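Local structure of arabinogalactan endo-1,4-beta-galactosidase (Ignisphaera aggregans, 7OSK) at residues V131-H136 with K174-H179; V186-E191 with K214-A219; K286-A291 with A336-E341. The protein probably hydrolyses internal beta-1,4-galactosidic bonds of galactan and arabinogalactan, this chain carrying the glycoside hydrolase family 53 catalytic part of a longer calcium-binding protein. All blocks are in the same frame, centred on the assembly; numbering follows the deposited sequence.

Contact 1. Residues V131-H136 with K174-H179; sequences VLIDFH and KYMAEH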
loop_
_atom_site.group_PDB
_atom_site.type_symbol
_atom_site.label_atom_id
_atom_site.label_comp_id
_atom_site.label_asym_id
_atom_site.label_seq_id
_atom_site.Cartn_x
_atom_site.Cartn_y
_atom_site.Cartn_z
ATOM N N VAL A 131 -5.392 9.663 -4.359
ATOM C CA VAL A 131 -5.836 8.288 -4.141
ATOM C C VAL A 131 -5.094 7.287 -5.028
ATOM O O VAL A 131 -5.107 7.399 -6.255
ATOM C CB VAL A 131 -7.352 8.151 -4.397
ATOM C CG1 VAL A 131 -7.806 6.704 -4.210
ATOM C CG2 VAL A 131 -8.130 9.073 -3.472
ATOM N N LEU A 132 -4.458 6.309 -4.383
ATOM C CA LEU A 132 -3.848 5.172 -5.068
ATOM C C LEU A 132 -4.645 3.910 -4.765
ATOM O O LEU A 132 -4.747 3.498 -3.610
ATOM C CB LEU A 132 -2.385 4.999 -4.639
ATOM C CG LEU A 132 -1.693 3.667 -4.966
ATOM C CD1 LEU A 132 -1.608 3.421 -6.468
ATOM C CD2 LEU A 132 -0.309 3.632 -4.339
ATOM N N ILE A 133 -5.211 3.299 -5.802
ATOM C CA ILE A 133 -5.977 2.070 -5.631
ATOM C C ILE A 133 -5.144 0.870 -6.042
ATOM O O ILE A 133 -4.545 0.847 -7.118
ATOM C CB ILE A 133 -7.289 2.093 -6.438
ATOM C CG1 ILE A 133 -8.268 3.090 -5.814
ATOM C CG2 ILE A 133 -7.920 0.697 -6.501
ATOM C CD1 ILE A 133 -8.720 2.744 -4.402
ATOM N N ASP A 134 -5.138 -0.128 -5.165
ATOM C CA ASP A 134 -4.336 -1.328 -5.335
ATOM C C ASP A 134 -5.227 -2.544 -5.579
ATOM O O ASP A 134 -5.629 -3.230 -4.642
ATOM C CB ASP A 134 -3.456 -1.533 -4.098
ATOM C CG ASP A 134 -2.772 -2.888 -4.075
ATOM O OD1 ASP A 134 -2.451 -3.419 -5.156
ATOM O OD2 ASP A 134 -2.547 -3.422 -2.969
ATOM N N PHE A 135 -5.544 -2.795 -6.844
ATOM C CA PHE A 135 -6.323 -3.971 -7.215
ATOM C C PHE A 135 -5.488 -5.240 -7.068
ATOM O O PHE A 135 -4.643 -5.534 -7.910
ATOM C CB PHE A 135 -6.834 -3.854 -8.655
ATOM C CG PHE A 135 -7.771 -2.702 -8.877
ATOM C CD1 PHE A 135 -9.043 -2.712 -8.331
ATOM C CD2 PHE A 135 -7.386 -1.616 -9.645
ATOM C CE1 PHE A 135 -9.907 -1.659 -8.539
ATOM C CE2 PHE A 135 -8.248 -0.559 -9.855
ATOM C CZ PHE A 135 -9.511 -0.582 -9.303
ATOM N N HIS A 136 -5.730 -5.992 -6.000
ATOM C CA HIS A 136 -5.010 -7.239 -5.772
ATOM C C HIS A 136 -5.350 -8.277 -6.838
ATOM O O HIS A 136 -4.592 -9.224 -7.049
ATOM C CB HIS A 136 -5.322 -7.797 -4.380
ATOM C CG HIS A 136 -4.639 -7.063 -3.268
ATOM N ND1 HIS A 136 -4.066 -7.706 -2.192
ATOM C CD2 HIS A 136 -4.435 -5.740 -3.068
ATOM C CE1 HIS A 136 -3.537 -6.809 -1.377
ATOM N NE2 HIS A 136 -3.748 -5.608 -1.885
ATOM N N LYS A 174 -14.927 2.653 -13.536
ATOM C CA LYS A 174 -16.127 3.385 -13.929
ATOM C C LYS A 174 -17.040 3.592 -12.724
ATOM O O LYS A 174 -17.759 4.588 -12.646
ATOM C CB LYS A 174 -16.884 2.649 -15.039
ATOM C CG LYS A 174 -16.642 3.194 -16.443
ATOM C CD LYS A 174 -17.198 4.606 -16.601
ATOM C CE LYS A 174 -16.979 5.141 -18.004
ATOM N NZ LYS A 174 -17.289 6.594 -18.087
ATOM N N TYR A 175 -17.010 2.642 -11.793
ATOM C CA TYR A 175 -17.790 2.744 -10.565
ATOM C C TYR A 175 -17.239 3.854 -9.672
ATOM O O TYR A 175 -17.998 4.667 -9.135
ATOM C CB TYR A 175 -17.794 1.402 -9.823
ATOM C CG TYR A 175 -18.477 1.422 -8.472
ATOM C CD1 TYR A 175 -17.771 1.752 -7.322
ATOM C CD2 TYR A 175 -19.820 1.098 -8.345
ATOM C CE1 TYR A 175 -18.384 1.767 -6.085
ATOM C CE2 TYR A 175 -20.444 1.110 -7.108
ATOM C CZ TYR A 175 -19.721 1.446 -5.983
ATOM O OH TYR A 175 -20.336 1.460 -4.750
ATOM N N MET A 176 -15.918 3.897 -9.528
ATOM C CA MET A 176 -15.273 4.880 -8.664
ATOM C C MET A 176 -15.410 6.295 -9.226
ATOM O O MET A 176 -15.544 7.260 -8.472
ATOM C CB MET A 176 -13.792 4.540 -8.477
ATOM C CG MET A 176 -13.530 3.102 -8.071
ATOM S SD MET A 176 -11.847 2.796 -7.504
ATOM C CE MET A 176 -11.845 3.715 -5.965
ATOM N N ALA A 177 -15.378 6.411 -10.550
ATOM C CA ALA A 177 -15.459 7.711 -11.210
ATOM C C ALA A 177 -16.795 8.397 -10.932
ATOM O O ALA A 177 -16.860 9.623 -10.828
ATOM C CB ALA A 177 -15.250 7.556 -12.711
ATOM N N GLU A 178 -17.854 7.604 -10.801
ATOM C CA GLU A 178 -19.201 8.146 -10.648
ATOM C C GLU A 178 -19.505 8.545 -9.210
ATOM O O GLU A 178 -20.298 9.456 -8.964
ATOM C CB GLU A 178 -20.231 7.132 -11.139
ATOM C CG GLU A 178 -20.168 6.915 -12.633
ATOM C CD GLU A 178 -20.365 8.204 -13.411
ATOM O OE1 GLU A 178 -21.245 9.003 -13.020
ATOM O OE2 GLU A 178 -19.639 8.416 -14.406
ATOM N N HIS A 179 -18.867 7.866 -8.264
ATOM C CA HIS A 179 -18.959 8.248 -6.863
ATOM C C HIS A 179 -17.887 9.285 -6.541
ATOM O O HIS A 179 -17.594 9.545 -5.373
ATOM C CB HIS A 179 -18.820 7.020 -5.963
ATOM C CG HIS A 179 -19.880 5.986 -6.191
ATOM N ND1 HIS A 179 -19.994 5.285 -7.372
ATOM C CD2 HIS A 179 -20.878 5.540 -5.393
ATOM C CE1 HIS A 179 -21.014 4.451 -7.290
ATOM N NE2 HIS A 179 -21.567 4.584 -6.099
#

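Contact 2. Residues V186-E191 with K214-A219; sequences VQIGNE and KAAISA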
loop_
_atom_site.group_PDB
_atom_site.type_symbol
_atom_site.label_atom_id
_atom_site.label_comp_id
_atom_site.label_asym_id
_atom_site.label_seq_id
_atom_site.Cartn_x
_atom_site.Cartn_y
_atom_site.Cartn_z
ATOM N N VAL A 186 -3.217 3.916 -10.203
ATOM C CA VAL A 186 -3.696 2.546 -10.093
ATOM C C VAL A 186 -2.512 1.590 -10.027
ATOM O O VAL A 186 -1.514 1.762 -10.725
ATOM C CB VAL A 186 -4.617 2.175 -11.274
ATOM C CG1 VAL A 186 -4.912 0.672 -11.293
ATOM C CG2 VAL A 186 -5.910 2.972 -11.192
ATOM N N GLN A 187 -2.643 0.583 -9.173
ATOM C CA GLN A 187 -1.588 -0.397 -8.955
ATOM C C GLN A 187 -2.027 -1.772 -9.450
ATOM O O GLN A 187 -2.829 -2.454 -8.815
ATOM C CB GLN A 187 -1.215 -0.423 -7.471
ATOM C CG GLN A 187 -0.447 -1.649 -7.016
ATOM C CD GLN A 187 0.141 -1.518 -5.614
ATOM O OE1 GLN A 187 0.560 -2.513 -5.024
ATOM N NE2 GLN A 187 0.181 -0.298 -5.078
ATOM N N ILE A 188 -1.485 -2.163 -10.599
ATOM C CA ILE A 188 -1.887 -3.395 -11.267
ATOM C C ILE A 188 -1.334 -4.610 -10.524
ATOM O O ILE A 188 -0.222 -5.065 -10.792
ATOM C CB ILE A 188 -1.399 -3.435 -12.740
ATOM C CG1 ILE A 188 -1.714 -2.122 -13.465
ATOM C CG2 ILE A 188 -2.019 -4.615 -13.480
ATOM C CD1 ILE A 188 -3.192 -1.792 -13.560
ATOM N N GLY A 189 -2.120 -5.130 -9.587
ATOM C CA GLY A 189 -1.693 -6.251 -8.771
ATOM C C GLY A 189 -0.895 -5.776 -7.573
ATOM O O GLY A 189 -0.405 -4.647 -7.567
ATOM N N ASN A 190 -0.767 -6.629 -6.558
ATOM C CA ASN A 190 0.004 -6.285 -5.364
ATOM C C ASN A 190 1.232 -7.168 -5.216
ATOM O O ASN A 190 1.117 -8.383 -5.043
ATOM C CB ASN A 190 -0.854 -6.394 -4.101
ATOM C CG ASN A 190 -0.193 -5.746 -2.895
ATOM O OD1 ASN A 190 -0.075 -4.523 -2.827
ATOM N ND2 ASN A 190 0.245 -6.563 -1.942
ATOM N N GLU A 191 2.402 -6.538 -5.265
ATOM C CA GLU A 191 3.677 -7.240 -5.176
ATOM C C GLU A 191 3.708 -8.410 -6.157
ATOM O O GLU A 191 3.748 -9.577 -5.763
ATOM C CB GLU A 191 3.920 -7.717 -3.743
ATOM C CG GLU A 191 4.002 -6.580 -2.736
ATOM C CD GLU A 191 4.248 -7.057 -1.319
ATOM O OE1 GLU A 191 4.448 -8.272 -1.120
ATOM O OE2 GLU A 191 4.247 -6.212 -0.402
ATOM N N LYS A 214 -1.261 -6.322 -19.399
ATOM C CA LYS A 214 -1.649 -5.350 -20.417
ATOM C C LYS A 214 -3.160 -5.138 -20.457
ATOM O O LYS A 214 -3.631 -4.018 -20.645
ATOM C CB LYS A 214 -1.160 -5.799 -21.795
ATOM C CG LYS A 214 0.322 -5.570 -22.044
ATOM C CD LYS A 214 0.713 -6.012 -23.446
ATOM C CE LYS A 214 2.163 -5.679 -23.753
ATOM N NZ LYS A 214 2.568 -6.162 -25.101
ATOM N N ALA A 215 -3.911 -6.222 -20.287
ATOM C CA ALA A 215 -5.369 -6.178 -20.347
ATOM C C ALA A 215 -5.950 -5.243 -19.292
ATOM O O ALA A 215 -6.868 -4.468 -19.569
ATOM C CB ALA A 215 -5.939 -7.570 -20.177
ATOM N N ALA A 216 -5.417 -5.327 -18.078
ATOM C CA ALA A 216 -5.840 -4.444 -17.001
ATOM C C ALA A 216 -5.499 -3.000 -17.334
ATOM O O ALA A 216 -6.316 -2.103 -17.143
ATOM C CB ALA A 216 -5.189 -4.850 -15.698
ATOM N N ILE A 217 -4.290 -2.781 -17.839
ATOM C CA ILE A 217 -3.838 -1.437 -18.174
ATOM C C ILE A 217 -4.709 -0.829 -19.272
ATOM O O ILE A 217 -5.069 0.343 -19.197
ATOM C CB ILE A 217 -2.359 -1.435 -18.611
ATOM C CG1 ILE A 217 -1.477 -1.877 -17.443
ATOM C CG2 ILE A 217 -1.931 -0.046 -19.074
ATOM C CD1 ILE A 217 -0.042 -2.152 -17.817
ATOM N N SER A 218 -5.051 -1.621 -20.286
ATOM C CA SER A 218 -5.928 -1.142 -21.349
ATOM C C SER A 218 -7.248 -0.657 -20.767
ATOM O O SER A 218 -7.826 0.316 -21.247
ATOM C CB SER A 218 -6.187 -2.235 -22.386
ATOM O OG SER A 218 -5.088 -2.371 -23.270
ATOM N N ALA A 219 -7.716 -1.337 -19.725
ATOM C CA ALA A 219 -8.972 -0.976 -19.086
ATOM C C ALA A 219 -8.859 0.381 -18.396
ATOM O O ALA A 219 -9.738 1.228 -18.541
ATOM C CB ALA A 219 -9.389 -2.046 -18.089
#

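Contact 3. Residues K286-A291 with A336-E341; sequences KKILVA and AALYEE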
loop_
_atom_site.group_PDB
_atom_site.type_symbol
_atom_site.label_atom_id
_atom_site.label_comp_id
_atom_site.label_asym_id
_atom_site.label_seq_id
_atom_site.Cartn_x
_atom_site.Cartn_y
_atom_site.Cartn_z
ATOM N N LYS A 286 11.539 6.273 -15.136
ATOM C CA LYS A 286 10.220 6.139 -14.533
ATOM C C LYS A 286 10.270 6.561 -13.072
ATOM O O LYS A 286 11.349 6.703 -12.495
ATOM C CB LYS A 286 9.713 4.704 -14.655
ATOM C CG LYS A 286 9.428 4.284 -16.083
ATOM C CD LYS A 286 8.939 2.853 -16.156
ATOM C CE LYS A 286 8.664 2.436 -17.591
ATOM N NZ LYS A 286 7.639 3.297 -18.238
ATOM N N LYS A 287 9.097 6.756 -12.481
ATOM C CA LYS A 287 9.001 7.232 -11.109
ATOM C C LYS A 287 9.241 6.117 -10.099
ATOM O O LYS A 287 9.035 4.938 -10.390
ATOM C CB LYS A 287 7.633 7.873 -10.867
ATOM C CG LYS A 287 7.371 9.111 -11.716
ATOM C CD LYS A 287 8.354 10.240 -11.405
ATOM C CE LYS A 287 8.252 11.370 -12.415
ATOM N NZ LYS A 287 6.902 11.996 -12.436
ATOM N N ILE A 288 9.682 6.515 -8.910
ATOM C CA ILE A 288 10.035 5.585 -7.845
ATOM C C ILE A 288 9.145 5.822 -6.632
ATOM O O ILE A 288 9.101 6.930 -6.100
ATOM C CB ILE A 288 11.509 5.738 -7.430
ATOM C CG1 ILE A 288 12.411 5.867 -8.665
ATOM C CG2 ILE A 288 11.939 4.569 -6.550
ATOM C CD1 ILE A 288 12.358 4.680 -9.604
ATOM N N LEU A 289 8.448 4.776 -6.200
ATOM C CA LEU A 289 7.481 4.879 -5.111
ATOM C C LEU A 289 7.680 3.781 -4.071
ATOM O O LEU A 289 8.080 2.667 -4.402
ATOM C CB LEU A 289 6.055 4.815 -5.672
ATOM C CG LEU A 289 4.900 4.803 -4.668
ATOM C CD1 LEU A 289 4.797 6.137 -3.947
ATOM C CD2 LEU A 289 3.592 4.463 -5.365
ATOM N N VAL A 290 7.411 4.113 -2.812
ATOM C CA VAL A 290 7.323 3.113 -1.751
ATOM C C VAL A 290 5.845 2.861 -1.445
ATOM O O VAL A 290 5.204 3.647 -0.744
ATOM C CB VAL A 290 8.063 3.558 -0.469
ATOM C CG1 VAL A 290 7.967 2.484 0.609
ATOM C CG2 VAL A 290 9.520 3.880 -0.777
ATOM N N ALA A 291 5.311 1.765 -1.976
ATOM C CA ALA A 291 3.890 1.454 -1.841
ATOM C C ALA A 291 3.550 0.962 -0.443
ATOM O O ALA A 291 2.442 1.181 0.046
ATOM C CB ALA A 291 3.475 0.416 -2.866
ATOM N N ALA A 336 13.979 10.775 3.328
ATOM C CA ALA A 336 15.250 11.400 2.991
ATOM C C ALA A 336 16.034 10.533 2.012
ATOM O O ALA A 336 16.510 11.015 0.987
ATOM C CB ALA A 336 16.065 11.650 4.249
ATOM N N ALA A 337 16.161 9.250 2.337
ATOM C CA ALA A 337 16.896 8.314 1.494
ATOM C C ALA A 337 16.301 8.253 0.092
ATOM O O ALA A 337 17.030 8.223 -0.897
ATOM C CB ALA A 337 16.901 6.932 2.123
ATOM N N LEU A 338 14.976 8.234 0.010
ATOM C CA LEU A 338 14.301 8.142 -1.276
ATOM C C LEU A 338 14.540 9.384 -2.129
ATOM O O LEU A 338 14.806 9.277 -3.326
ATOM C CB LEU A 338 12.798 7.929 -1.077
ATOM C CG LEU A 338 11.959 7.901 -2.359
ATOM C CD1 LEU A 338 12.478 6.853 -3.336
ATOM C CD2 LEU A 338 10.496 7.647 -2.031
ATOM N N TYR A 339 14.446 10.558 -1.514
ATOM C CA TYR A 339 14.567 11.812 -2.252
ATOM C C TYR A 339 16.016 12.133 -2.601
ATOM O O TYR A 339 16.300 12.630 -3.692
ATOM C CB TYR A 339 13.962 12.968 -1.451
ATOM C CG TYR A 339 14.071 14.302 -2.155
ATOM C CD1 TYR A 339 13.586 14.467 -3.446
ATOM C CD2 TYR A 339 14.658 15.397 -1.531
ATOM C CE1 TYR A 339 13.685 15.684 -4.099
ATOM C CE2 TYR A 339 14.759 16.619 -2.176
ATOM C CZ TYR A 339 14.273 16.756 -3.460
ATOM O OH TYR A 339 14.371 17.966 -4.109
ATOM N N GLU A 340 16.926 11.846 -1.678
ATOM C CA GLU A 340 18.341 12.151 -1.875
ATOM C C GLU A 340 18.943 11.332 -3.014
ATOM O O GLU A 340 19.916 11.750 -3.642
ATOM C CB GLU A 340 19.118 11.909 -0.578
ATOM C CG GLU A 340 18.868 12.971 0.485
ATOM C CD GLU A 340 19.434 12.599 1.840
ATOM O OE1 GLU A 340 20.214 11.627 1.913
ATOM O OE2 GLU A 340 19.096 13.281 2.832
ATOM N N GLU A 341 18.354 10.169 -3.274
ATOM C CA GLU A 341 18.811 9.286 -4.342
ATOM C C GLU A 341 17.864 9.344 -5.536
ATOM O O GLU A 341 18.300 9.368 -6.688
ATOM C CB GLU A 341 18.917 7.846 -3.839
ATOM C CG GLU A 341 19.622 7.695 -2.502
ATOM C CD GLU A 341 21.113 7.949 -2.582
ATOM O OE1 GLU A 341 21.604 8.323 -3.669
ATOM O OE2 GLU A 341 21.800 7.761 -1.554
#

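Contact 1. Residues V131-H136 with K174-H179
Ile133 and Met176 mark the closest backbone approach between segment 131-136, on strand 130-135, and segment 174-179, at the C-terminal part of helix 158-178, yet their CA atoms stand 10.2 Å apart. The two belong to a (beta/alpha)8 barrel: the helix, following the strand in sequence, lies outside the sheet, and here side chains must bridge the interval. Ile133 and Met176 do so tip to tip. The methionine runs out extended through chi2 (-167°) and then bends at chi3 (68°), which brings CE in beside both CG1 and CD1 of Ile133. The three touching residues, these two and Phe135, are buried, and no hydrogen bond joins the two segments.

Phe135, two residues further along the strand, also points toward the helix. One face of its ring is covered near the rim by Ile133 CG2, and Trp168, from earlier in the same helix, meets the ring with the planes nearly perpendicular. Thr118 of the preceding helix touches Met176. Methionine sulfur stands obliquely to the aromatic ring, 4.5 Å separating Met176 SD from Phe135 CZ, while Met176 CE closes on Ile133 CD1 at 3.6 Å.

Contact 2. Residues V186-E191 with K214-A219
Ile188 and Ile217 set their side chains across each other at about a right angle, meeting through their CG1 methylenes at 4.0 Å. The other branch of Ile188 does a separate job: its CG2 methyl rests on Ala216 CB, 3.9 Å away. This division follows from the first torsion of Ile188 (chi1 -48°), which lays CG1 beside the backbone N and turns CG2 anti to it, so that one isoleucine spreads over two consecutive residues of the helix. Ala216 points toward the strand, and having only a methyl to place there it permits a close backbone approach, with Ile188 CA and Ala216 CA 7.0 Å apart. The CB of Ile217 leaves the helix to one side of the strand direction, and CG1 makes the touch.

All three residues are buried, and no hydrogen bond crosses the contact; it is a purely aliphatic join within a beta-alpha-beta crossover of the TIM barrel. Just past Ile188 the chain turns through Gly189 with a positive phi of 85°. Strand 228-234, which completes the crossover, lends Ile229 to both isoleucines. Tyr137 touches Ala216, and helix 158-178 packs alongside helix 206-223, where Ala215 and Ala219 meet its side chains.

Contact 3. Residues K286-A291 with A336-E341
The shortest sound polar bond here runs from Glu340 N to Ala336 O, 2.8 Å, and closes the helical turn that carries Leu338, whose side chain meets Ile288 and Val290 of the strand. The next bond along, Glu341 N to Ala337 O, is weak. These bonds stay inside the helix, and none reaches across to 286-291.

What crosses the gap is one forked side chain. Leu338 leaves the helix with CG anti to its backbone N (chi1 176°), and this sends both methyls toward the sheet. CD1 comes to Ile288 CG2 at 4.0 Å, and CD2 to Val290 CG2 at 4.1 Å, so the leucine bridges two residues on the same outward-facing side of the strand. The meetings differ in direction: Leu338 and Ile288 cross obliquely, whereas Val290 and Leu338 lie alongside each other, running opposite ways. Ile288 starts out toward the helix, but its longer branch leads away, leaving the CG2 methyl to make the touch. The backbones are nearest at Ile288 and Leu338, with 8.2 Å between their CA atoms.

Leu289, between the two contributors, turns the opposite way, as expected of a TIM-barrel strand with one side to the helices and the other to the interior. Ile349 of the neighbouring strand 346-352 touches both Val290 and Leu338, extending the apolar layer. On the helix, Glu340 and Glu341 form salt bridges with Arg274, and Glu341 a further one with Arg278, both arginines belonging to helix 270-283.

The division of chemistry is clear: strand and helix meet through buried aliphatic groups, while charged pairs tie the helix to its neighbour. Between these two segments the contact rests on Leu338 meeting Ile288 and Val290, with no polar bond to fix its direction.

In the fold
From the N terminus, contact 1 closes first, spanning 37 intervening residues; contact 2 opens shortly afterwards and closes across 22, and contact 3 follows much later across 44. They stand in series, none nested and none crossing, and each fastens an outer helix to the strand preceding it in one eight-stranded barrel. Contacts 1 and 2 lie on neighbouring strands, stitched by Ile133 O to Gln187 N, probably a hydrogen bond. Contact 3 lies on a strand four places further round from that of contact 1, yet Leu132 touches Leu289 between them. Four of the six calcium ligands, Asp301, Asp303, His305 and Asn307, fall within its loop; Asn370 and Glu373 come later.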